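PDB 4LUN: nonsense-mediated mRNA decay protein 2 from Saccharomyces cerevisiae, which takes part in nonsense-mediated decay of mRNAs that carry premature stop codons, this chain being its N-terminal MIF4G domain, built of HEAT-like helices. Local coordinates for residues A[284-287]-A[288-291]; A[210-213]-A[214-218]; A[220-223]-A[224-227]; A[277-280]-A[281-284]. All coordinates share one frame; numbering follows the deposited sequence. Where two conformers were deposited one is given.

Contact 1 (A[284-287]-A[288-291]); sequences KLLP and IFIR
Leu286 reaches forward along helix 277-303 to both Phe289 and Ile290, and its CD1 is the atom that makes each apolar contact. That methyl meets the Phe289 ring obliquely at CD2 (4.1 Å), while on the Ile290 side the two chains run side by side, pointing the same way, with Leu286 CD1 4.1 Å from Ile290 CG1. Leu286 gets there because its CG stands anti to the backbone N (chi1 -178°). A looser apolar pair, Leu285 CD2 and Ile288 CD1 at 4.3 Å, lies on the flank that packs against Val257, Leu260 and Leu253 of helix 231-271.

The main chain supplies three i to i+4 hydrogen bonds: Phe289 N to Leu285 O (2.9 Å), Ile290 N to Leu286 O (2.8 Å) and Arg291 N to Pro287 O (3.1 Å). The last is the most tilted, its donor standing 33° from the carbonyl plane. Pro287 has no N-H to give to the preceding turn, and the helix kinks there.

Among the side chains, Arg291 brings the charged group. Bent at chi3 (-68°), it folds back so that Pro287 O lies over one face of the guanidinium, near the rim and 3.8 Å from NH1. Its NE donates to Leu197 O, and the group also makes a cation-pi contact with Phe199. A leucine in place of Arg291 would probably leave Leu197 O without this donor and Phe199 without its cation. The chemistry implies a helix that packs hydrocarbon (Leu285, Ile288, Phe289) against helix 231-271 and, through Arg291, links the turn after the Pro287 kink to Leu197 and Phe199.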
loop_
_atom_site.group_PDB
_atom_site.type_symbol
_atom_site.label_atom_id
_atom_site.label_comp_id
_atom_site.label_asym_id
_atom_site.label_seq_id
_atom_site.Cartn_x
_atom_site.Cartn_y
_atom_site.Cartn_z
ATOM N N LYS A 284 -14.879 18.006 18.765
ATOM C CA LYS A 284 -14.695 16.576 18.523
ATOM C C LYS A 284 -14.920 16.172 17.070
ATOM O O LYS A 284 -14.290 15.237 16.580
ATOM C CB LYS A 284 -15.634 15.753 19.411
ATOM C CG LYS A 284 -15.327 15.828 20.895
ATOM C CD LYS A 284 -16.221 14.867 21.676
ATOM C CE LYS A 284 -15.980 14.960 23.176
ATOM N NZ LYS A 284 -16.948 15.875 23.838
ATOM N N LEU A 285 -15.828 16.861 16.384
ATOM C CA LEU A 285 -16.169 16.508 15.012
ATOM C C LEU A 285 -15.286 17.179 13.974
ATOM O O LEU A 285 -15.075 16.634 12.892
ATOM C CB LEU A 285 -17.623 16.868 14.715
ATOM C CG LEU A 285 -18.686 15.917 15.247
ATOM C CD1 LEU A 285 -20.064 16.455 14.887
ATOM C CD2 LEU A 285 -18.472 14.516 14.664
ATOM N N LEU A 286 -14.791 18.371 14.290
ATOM C CA LEU A 286 -14.078 19.167 13.286
ATOM C C LEU A 286 -12.879 18.461 12.627
ATOM O O LEU A 286 -12.759 18.479 11.393
ATOM C CB LEU A 286 -13.677 20.540 13.851
ATOM C CG LEU A 286 -12.968 21.466 12.854
ATOM C CD1 LEU A 286 -13.871 21.856 11.698
ATOM C CD2 LEU A 286 -12.411 22.706 13.529
ATOM N N PRO A 287 -12.001 17.816 13.421
ATOM C CA PRO A 287 -10.871 17.134 12.780
ATOM C C PRO A 287 -11.314 16.023 11.831
ATOM O O PRO A 287 -10.647 15.778 10.825
ATOM C CB PRO A 287 -10.107 16.528 13.969
ATOM C CG PRO A 287 -10.507 17.324 15.130
ATOM C CD PRO A 287 -11.933 17.705 14.889
ATOM N N ILE A 288 -12.422 15.356 12.141
ATOM C CA ILE A 288 -12.937 14.318 11.253
ATOM C C ILE A 288 -13.450 14.976 9.985
ATOM O O ILE A 288 -13.209 14.489 8.880
ATOM C CB ILE A 288 -14.089 13.542 11.899
ATOM C CG1 ILE A 288 -13.675 13.041 13.287
ATOM C CG2 ILE A 288 -14.504 12.391 11.019
ATOM C CD1 ILE A 288 -14.808 12.386 14.057
ATOM N N PHE A 289 -14.187 16.075 10.142
ATOM C CA PHE A 289 -14.679 16.808 8.975
ATOM C C PHE A 289 -13.517 17.247 8.100
ATOM O O PHE A 289 -13.569 17.112 6.878
ATOM C CB PHE A 289 -15.475 18.041 9.402
ATOM C CG PHE A 289 -15.771 18.995 8.264
ATOM C CD1 PHE A 289 -16.639 18.637 7.252
ATOM C CD2 PHE A 289 -15.183 20.249 8.216
ATOM C CE1 PHE A 289 -16.911 19.504 6.208
ATOM C CE2 PHE A 289 -15.460 21.119 7.160
ATOM C CZ PHE A 289 -16.331 20.743 6.172
ATOM N N ILE A 290 -12.471 17.786 8.726
ATOM C CA ILE A 290 -11.334 18.271 7.946
ATOM C C ILE A 290 -10.658 17.129 7.171
ATOM O O ILE A 290 -10.242 17.318 6.031
ATOM C CB ILE A 290 -10.304 19.053 8.819
ATOM C CG1 ILE A 290 -10.923 20.348 9.357
ATOM C CG2 ILE A 290 -9.022 19.335 8.033
ATOM C CD1 ILE A 290 -11.562 21.221 8.298
ATOM N N ARG A 291 -10.551 15.946 7.775
ATOM C CA ARG A 291 -9.990 14.806 7.050
ATOM C C ARG A 291 -10.826 14.459 5.815
ATOM O O ARG A 291 -10.295 14.249 4.723
ATOM C CB ARG A 291 -9.866 13.580 7.966
ATOM C CG ARG A 291 -8.641 13.629 8.876
ATOM C CD ARG A 291 -8.350 12.267 9.502
ATOM N NE ARG A 291 -9.384 11.872 10.455
ATOM C CZ ARG A 291 -9.415 12.253 11.729
ATOM N NH1 ARG A 291 -8.468 13.047 12.213
ATOM N NH2 ARG A 291 -10.388 11.830 12.521
#

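Contact 2 (A[210-213]-A[214-218]); sequences KFAP and LFRDD
Leu214 holds its CG anti to its own carbonyl carbon (chi1 -60°), and this lays CD1 against Phe211 CB at 4.1 Å. Phe215 adopts a similar first torsion (chi1 -66°), which turns the edge of its ring toward the preceding backbone: Phe211 O sits near the ring plane, 3.6 Å from Phe215 CD2, and Ala212 O also lies at that edge. Arg216, in one of its two conformers, runs extended from CG to NE and passes its CG within 3.4 Å of Ala212 O.

Two backbone hydrogen bonds close the turn. Leu214 N donates to Phe211 O at 3.0 Å, and Phe215 N to Ala212 O at 2.7 Å; in the second, the donor stands above the carbonyl plane, 49° out of it.

Beyond the turn, Phe215 meets Phe239 and packs on Phe302 and Phe303, whereas Phe211 packs on Thr148, Glu149 and Leu152 of helix 130-152. In that same conformer the guanidinium of Arg216 hydrogen-bonds Phe302 O through NH2 and makes a cation-pi contact with the ring of Phe302. Lys232 NZ donates to both Pro213 O and Arg216 O.

The i to i+3 bonding is that of a short 3-10 turn, entered where Phe211 leaves helical geometry at the end of helix 201-210. In this all-helical MIF4G domain it serves as an inter-helix connection, its aromatic side chains set among helices 130-152, 231-271 and 277-303.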
loop_
_atom_site.group_PDB
_atom_site.type_symbol
_atom_site.label_atom_id
_atom_site.label_comp_id
_atom_site.label_asym_id
_atom_site.label_seq_id
_atom_site.Cartn_x
_atom_site.Cartn_y
_atom_site.Cartn_z
ATOM N N LYS A 210 0.418 8.363 -6.508
ATOM C CA LYS A 210 1.635 7.647 -6.850
ATOM C C LYS A 210 1.457 6.673 -8.010
ATOM O O LYS A 210 2.419 6.373 -8.720
ATOM C CB LYS A 210 2.183 6.918 -5.616
ATOM C CG LYS A 210 3.611 6.409 -5.772
ATOM C CD LYS A 210 4.355 6.417 -4.446
ATOM C CE LYS A 210 4.715 7.835 -4.000
ATOM N NZ LYS A 210 5.707 8.466 -4.926
ATOM N N PHE A 211 0.236 6.177 -8.206
ATOM C CA PHE A 211 0.001 5.160 -9.228
ATOM C C PHE A 211 -1.101 5.546 -10.203
ATOM O O PHE A 211 -1.937 4.727 -10.578
ATOM C CB PHE A 211 -0.273 3.804 -8.567
ATOM C CG PHE A 211 0.852 3.339 -7.683
ATOM C CD1 PHE A 211 2.021 2.841 -8.236
ATOM C CD2 PHE A 211 0.758 3.430 -6.303
ATOM C CE1 PHE A 211 3.070 2.412 -7.425
ATOM C CE2 PHE A 211 1.791 3.015 -5.488
ATOM C CZ PHE A 211 2.957 2.507 -6.041
ATOM N N ALA A 212 -1.076 6.815 -10.617
ATOM C CA ALA A 212 -2.106 7.394 -11.490
ATOM C C ALA A 212 -2.457 6.623 -12.767
ATOM O O ALA A 212 -3.637 6.568 -13.136
ATOM C CB ALA A 212 -1.765 8.850 -11.826
ATOM N N PRO A 213 -1.456 6.038 -13.454
ATOM C CA PRO A 213 -1.857 5.324 -14.671
ATOM C C PRO A 213 -2.849 4.192 -14.431
ATOM O O PRO A 213 -3.538 3.810 -15.367
ATOM C CB PRO A 213 -0.535 4.759 -15.202
ATOM C CG PRO A 213 0.506 5.675 -14.658
ATOM C CD PRO A 213 0.015 6.095 -13.314
ATOM N N LEU A 214 -2.946 3.679 -13.206
ATOM C CA LEU A 214 -3.939 2.647 -12.926
ATOM C C LEU A 214 -5.344 3.220 -12.903
ATOM O O LEU A 214 -6.308 2.475 -12.930
ATOM C CB LEU A 214 -3.628 1.929 -11.594
ATOM C CG LEU A 214 -2.281 1.210 -11.505
ATOM C CD1 LEU A 214 -2.103 0.543 -10.149
ATOM C CD2 LEU A 214 -2.167 0.151 -12.605
ATOM N N PHE A 215 -5.470 4.547 -12.857
ATOM C CA PHE A 215 -6.777 5.177 -12.656
ATOM C C PHE A 215 -7.233 6.033 -13.824
ATOM O O PHE A 215 -8.339 6.591 -13.813
ATOM C CB PHE A 215 -6.767 5.993 -11.365
ATOM C CG PHE A 215 -6.631 5.140 -10.153
ATOM C CD1 PHE A 215 -7.752 4.541 -9.597
ATOM C CD2 PHE A 215 -5.384 4.871 -9.615
ATOM C CE1 PHE A 215 -7.626 3.725 -8.485
ATOM C CE2 PHE A 215 -5.248 4.047 -8.512
ATOM C CZ PHE A 215 -6.385 3.471 -7.948
ATOM N N ARG A 216 -6.388 6.118 -14.838
ATOM C CA ARG A 216 -6.707 6.884 -16.037
ATOM C C ARG A 216 -6.823 5.968 -17.256
ATOM O O ARG A 216 -5.835 5.405 -17.712
ATOM C CB ARG A 216 -5.658 7.974 -16.254
ATOM C CG ARG A 216 -5.407 8.827 -15.010
ATOM C CD ARG A 216 -4.914 10.222 -15.369
ATOM N NE ARG A 216 -4.802 11.102 -14.206
ATOM C CZ ARG A 216 -5.833 11.708 -13.617
ATOM N NH1 ARG A 216 -7.068 11.525 -14.065
ATOM N NH2 ARG A 216 -5.627 12.496 -12.570
ATOM N N ASP A 217 -8.039 5.817 -17.770
ATOM C CA ASP A 217 -8.277 4.869 -18.857
ATOM C C ASP A 217 -7.428 5.112 -20.098
ATOM O O ASP A 217 -7.041 4.163 -20.777
ATOM C CB ASP A 217 -9.754 4.803 -19.248
ATOM C CG ASP A 217 -10.011 3.776 -20.341
ATOM O OD1 ASP A 217 -9.884 2.564 -20.057
ATOM O OD2 ASP A 217 -10.326 4.176 -21.485
ATOM N N ASP A 218 -7.140 6.377 -20.391
ATOM C CA ASP A 218 -6.325 6.704 -21.560
ATOM C C ASP A 218 -4.839 6.429 -21.353
ATOM O O ASP A 218 -4.081 6.348 -22.318
ATOM C CB ASP A 218 -6.534 8.159 -21.973
ATOM C CG ASP A 218 -7.913 8.406 -22.533
ATOM O OD1 ASP A 218 -8.518 7.445 -23.046
ATOM O OD2 ASP A 218 -8.391 9.559 -22.456
#

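Contact 3 (A[220-223]-A[224-227]); sequences NSWD and DLIY
Trp222 and Leu225 form the close-packed part of this turn. One methyl, Leu225 CD1, rests obliquely against the five-membered ring of the indole, 3.6 Å from Trp222 CD1 and 3.9 Å from Trp222 CG. With CG of Leu225 anti to its carbonyl carbon (chi1 -55°), the branch is directed back toward the indole. In the main chain, Leu225 N donates to Trp222 O at 2.8 Å, the donor lying 53° out of the carbonyl plane. Ile226 also brings its branch to this carbonyl, CD1 being 3.6 Å from Trp222 O. Neighbouring helices complete the packing. Leu225 leans on Lys6, Lys7 and His10 of helix 3-17, Ile226 on Leu231 and Tyr151, and the indole NE1 gives its hydrogen to Asp3 OD1.

The backbone follows a type I beta turn from Asn220 to Asp223, closed by Asp223 N to Asn220 O at 3.0 Å, and then continues coiling with i to i+3 bonds in the connection between helix 201-210 and helix 231-271 of the MIF4G domain. The last of these, Ile226 N to Asp223 O, is a weak hydrogen bond of 3.4 Å.

The other side is polar and far looser. The exposed carboxylates of Asp223 and Asp224 do not meet, Asp223 OD2 and Asp224 OD1 being 6.5 Å apart, and in both residues the bond from CA to CB leads away overall from the opposite segment. Here a water takes the place of direct contact: it donates to Ser221 O and accepts from Asp224 N, bridging the main chain. Ser221 OG bonds back to Asp219 OD1.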
loop_
_atom_site.group_PDB
_atom_site.type_symbol
_atom_site.label_atom_id
_atom_site.label_comp_id
_atom_site.label_asym_id
_atom_site.label_seq_id
_atom_site.Cartn_x
_atom_site.Cartn_y
_atom_site.Cartn_z
ATOM N N ASN A 220 -2.082 4.164 -21.052
ATOM C CA ASN A 220 -1.754 2.763 -21.285
ATOM C C ASN A 220 -0.310 2.389 -20.939
ATOM O O ASN A 220 0.118 1.268 -21.191
ATOM C CB ASN A 220 -2.019 2.396 -22.746
ATOM C CG ASN A 220 -3.458 2.608 -23.153
ATOM O OD1 ASN A 220 -4.352 2.682 -22.312
ATOM N ND2 ASN A 220 -3.691 2.702 -24.458
ATOM N N SER A 221 0.423 3.322 -20.339
ATOM C CA SER A 221 1.851 3.144 -20.085
ATOM C C SER A 221 2.213 1.890 -19.280
ATOM O O SER A 221 3.295 1.334 -19.459
ATOM C CB SER A 221 2.421 4.385 -19.401
ATOM O OG SER A 221 1.720 4.660 -18.201
ATOM N N TRP A 222 1.308 1.435 -18.412
ATOM C CA TRP A 222 1.593 0.268 -17.572
ATOM C C TRP A 222 0.845 -1.003 -17.984
ATOM O O TRP A 222 0.932 -2.020 -17.293
ATOM C CB TRP A 222 1.323 0.577 -16.084
ATOM C CG TRP A 222 2.308 1.517 -15.472
ATOM C CD1 TRP A 222 3.477 1.951 -16.020
ATOM C CD2 TRP A 222 2.206 2.148 -14.181
ATOM N NE1 TRP A 222 4.114 2.815 -15.154
ATOM C CE2 TRP A 222 3.355 2.954 -14.023
ATOM C CE3 TRP A 222 1.260 2.109 -13.153
ATOM C CZ2 TRP A 222 3.581 3.716 -12.868
ATOM C CZ3 TRP A 222 1.487 2.876 -12.005
ATOM C CH2 TRP A 222 2.639 3.666 -11.880
ATOM N N ASP A 223 0.148 -0.966 -19.120
ATOM C CA ASP A 223 -0.609 -2.130 -19.574
ATOM C C ASP A 223 0.222 -3.412 -19.675
ATOM O O ASP A 223 -0.281 -4.493 -19.380
ATOM C CB ASP A 223 -1.273 -1.858 -20.931
ATOM C CG ASP A 223 -2.473 -0.939 -20.827
ATOM O OD1 ASP A 223 -2.882 -0.576 -19.693
ATOM O OD2 ASP A 223 -3.033 -0.596 -21.896
ATOM N N ASP A 224 1.483 -3.298 -20.094
ATOM C CA ASP A 224 2.350 -4.470 -20.234
ATOM C C ASP A 224 2.803 -5.003 -18.880
ATOM O O ASP A 224 3.358 -6.103 -18.791
ATOM C CB ASP A 224 3.607 -4.132 -21.043
ATOM C CG ASP A 224 3.332 -3.952 -22.518
ATOM O OD1 ASP A 224 2.234 -4.330 -22.982
ATOM O OD2 ASP A 224 4.233 -3.436 -23.216
ATOM N N LEU A 225 2.583 -4.214 -17.834
ATOM C CA LEU A 225 3.055 -4.568 -16.502
ATOM C C LEU A 225 1.958 -5.213 -15.672
ATOM O O LEU A 225 2.229 -5.815 -14.635
ATOM C CB LEU A 225 3.566 -3.336 -15.772
ATOM C CG LEU A 225 4.648 -2.544 -16.489
ATOM C CD1 LEU A 225 5.028 -1.297 -15.670
ATOM C CD2 LEU A 225 5.845 -3.438 -16.724
ATOM N N ILE A 226 0.725 -5.090 -16.139
ATOM C CA ILE A 226 -0.444 -5.502 -15.375
ATOM C C ILE A 226 -0.726 -6.991 -15.593
ATOM O O ILE A 226 -0.727 -7.469 -16.728
ATOM C CB ILE A 226 -1.650 -4.616 -15.749
ATOM C CG1 ILE A 226 -1.480 -3.229 -15.114
ATOM C CG2 ILE A 226 -2.957 -5.233 -15.293
ATOM C CD1 ILE A 226 -2.354 -2.139 -15.710
ATOM N N TYR A 227 -0.942 -7.718 -14.503
ATOM C CA TYR A 227 -1.170 -9.164 -14.566
ATOM C C TYR A 227 -2.514 -9.549 -15.192
ATOM O O TYR A 227 -2.584 -10.321 -16.160
ATOM C CB TYR A 227 -1.051 -9.755 -13.147
ATOM C CG TYR A 227 -1.212 -11.261 -13.110
ATOM C CD1 TYR A 227 -0.182 -12.100 -13.514
ATOM C CD2 TYR A 227 -2.405 -11.839 -12.695
ATOM C CE1 TYR A 227 -0.325 -13.482 -13.475
ATOM C CE2 TYR A 227 -2.552 -13.222 -12.661
ATOM C CZ TYR A 227 -1.515 -14.027 -13.053
ATOM O OH TYR A 227 -1.667 -15.400 -13.027
HETATM O O HOH W 1 3.142 -0.988 -21.032
#

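Contact 4 (A[277-280]-A[281-284]); sequences EYVE and EYDK
Val279 and Asp283 lie side by side one helical turn apart, pointing the same way, with Val279 CG2 4.0 Å from Asp283 OD1. The same methyl is the apolar partner of Tyr282, 4.3 Å from its CD2. It is brought there by a first torsion of 65°, which sets CG2 anti to the backbone N and leaves CG1 between N and the carbonyl carbon. Val279 O lies at the edge of the Tyr282 ring, and the phenol OH hydrogen-bonds NE2 of His312, a residue of the C-terminal histidine tag.

Backbone hydrogen bonds of i to i+4 spacing define this as the first turns of helix 277-303. Tyr282 N to Tyr278 O and Asp283 N to Val279 O are both 2.9 Å, while Glu281 N to Glu277 O is longer at 3.3 Å. Just ahead of them, Asp276 OD1 accepts from Val279 N, and Tyr278 and Val279 pack on helix 231-271.

Glu280 OE1 and Asp283 OD2 come within 4.6 Å of each other, like charges probably offset by Arg275, which lies just before both segments. Outside the contact itself, Arg275 NE forms a salt bridge with Glu280 OE2, and Arg275 NH2 another with Asp283 OD2. Putting an alanine at Asp283 would probably leave Arg275 NH2 without its carboxylate mate, while the NE bridge to Glu280 OE2 could persist.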
loop_
_atom_site.group_PDB
_atom_site.type_symbol
_atom_site.label_atom_id
_atom_site.label_comp_id
_atom_site.label_asym_id
_atom_site.label_seq_id
_atom_site.Cartn_x
_atom_site.Cartn_y
_atom_site.Cartn_z
ATOM N N GLU A 277 -22.104 23.779 25.177
ATOM C CA GLU A 277 -22.151 22.375 24.784
ATOM C C GLU A 277 -21.969 22.177 23.279
ATOM O O GLU A 277 -21.538 21.106 22.837
ATOM C CB GLU A 277 -23.480 21.761 25.209
ATOM C CG GLU A 277 -24.650 22.275 24.394
ATOM C CD GLU A 277 -25.985 21.936 25.008
ATOM O OE1 GLU A 277 -26.561 22.818 25.677
ATOM O OE2 GLU A 277 -26.458 20.798 24.814
ATOM N N TYR A 278 -22.292 23.207 22.497
ATOM C CA TYR A 278 -22.231 23.082 21.040
ATOM C C TYR A 278 -20.792 23.115 20.537
ATOM O O TYR A 278 -20.399 22.298 19.709
ATOM C CB TYR A 278 -23.079 24.167 20.372
ATOM C CG TYR A 278 -24.503 24.160 20.874
ATOM C CD1 TYR A 278 -25.349 23.096 20.572
ATOM C CD2 TYR A 278 -24.984 25.181 21.683
ATOM C CE1 TYR A 278 -26.641 23.064 21.040
ATOM C CE2 TYR A 278 -26.286 25.154 22.157
ATOM C CZ TYR A 278 -27.100 24.091 21.832
ATOM O OH TYR A 278 -28.396 24.063 22.300
ATOM N N VAL A 279 -19.989 24.039 21.060
ATOM C CA VAL A 279 -18.601 24.098 20.610
ATOM C C VAL A 279 -17.784 22.916 21.140
ATOM O O VAL A 279 -16.827 22.477 20.501
ATOM C CB VAL A 279 -17.937 25.482 20.899
ATOM C CG1 VAL A 279 -17.834 25.747 22.401
ATOM C CG2 VAL A 279 -16.573 25.567 20.220
ATOM N N GLU A 280 -18.180 22.367 22.288
ATOM C CA GLU A 280 -17.517 21.171 22.796
ATOM C C GLU A 280 -17.708 19.968 21.875
ATOM O O GLU A 280 -16.771 19.197 21.640
ATOM C CB GLU A 280 -17.988 20.839 24.213
ATOM C CG GLU A 280 -17.673 21.908 25.258
ATOM C CD GLU A 280 -16.185 22.212 25.398
ATOM O OE1 GLU A 280 -15.337 21.393 24.968
ATOM O OE2 GLU A 280 -15.863 23.285 25.949
ATOM N N GLU A 281 -18.917 19.803 21.352
ATOM C CA GLU A 281 -19.166 18.711 20.413
ATOM C C GLU A 281 -18.512 19.016 19.067
ATOM O O GLU A 281 -17.968 18.138 18.398
ATOM C CB GLU A 281 -20.666 18.470 20.233
ATOM C CG GLU A 281 -20.948 17.260 19.352
ATOM C CD GLU A 281 -22.418 16.874 19.298
ATOM O OE1 GLU A 281 -23.221 17.415 20.093
ATOM O OE2 GLU A 281 -22.766 16.017 18.451
ATOM N N TYR A 282 -18.577 20.282 18.675
ATOM C CA TYR A 282 -17.950 20.759 17.443
ATOM C C TYR A 282 -16.470 20.397 17.415
ATOM O O TYR A 282 -15.955 19.913 16.407
ATOM C CB TYR A 282 -18.122 22.284 17.381
ATOM C CG TYR A 282 -17.358 22.971 16.269
ATOM C CD1 TYR A 282 -17.926 23.127 15.009
ATOM C CD2 TYR A 282 -16.085 23.496 16.494
ATOM C CE1 TYR A 282 -17.233 23.766 13.992
ATOM C CE2 TYR A 282 -15.389 24.137 15.493
ATOM C CZ TYR A 282 -15.967 24.277 14.243
ATOM O OH TYR A 282 -15.272 24.926 13.242
ATOM N N ASP A 283 -15.783 20.637 18.529
ATOM C CA ASP A 283 -14.342 20.378 18.618
ATOM C C ASP A 283 -13.990 18.907 18.363
ATOM O O ASP A 283 -12.942 18.602 17.795
ATOM C CB ASP A 283 -13.794 20.829 19.976
ATOM C CG ASP A 283 -13.556 22.328 20.049
ATOM O OD1 ASP A 283 -13.684 23.010 19.011
ATOM O OD2 ASP A 283 -13.220 22.830 21.146
ATOM N N LYS A 284 -14.879 18.006 18.765
ATOM C CA LYS A 284 -14.695 16.576 18.523
ATOM C C LYS A 284 -14.920 16.172 17.070
ATOM O O LYS A 284 -14.290 15.237 16.580
ATOM C CB LYS A 284 -15.634 15.753 19.411
ATOM C CG LYS A 284 -15.327 15.828 20.895
ATOM C CD LYS A 284 -16.221 14.867 21.676
ATOM C CE LYS A 284 -15.980 14.960 23.176
ATOM N NZ LYS A 284 -16.948 15.875 23.838
#

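Contacts 1 and 4 are successive parts of helix 277-303, sharing Lys284, with centres about 11 Å apart; each mixes buried and exposed residues and packs on helix 231-271. Contacts 2 and 3 belong instead to the connection between helices 201-210 and 231-271 and touch directly: Pro213 and Phe211 pack on Trp222, and Leu214 on Ile226. Contact 2 is the more buried of that pair, rich in aromatic rings, whereas contact 3 is a surface turn bridged by water. The helical pair relies on i to i+4 bonds, the turns on i to i+3. Contact 2 still reaches the far end of helix 277-303 through Phe302, though about 17 Å separates the nearest atoms of contacts 1 and 2.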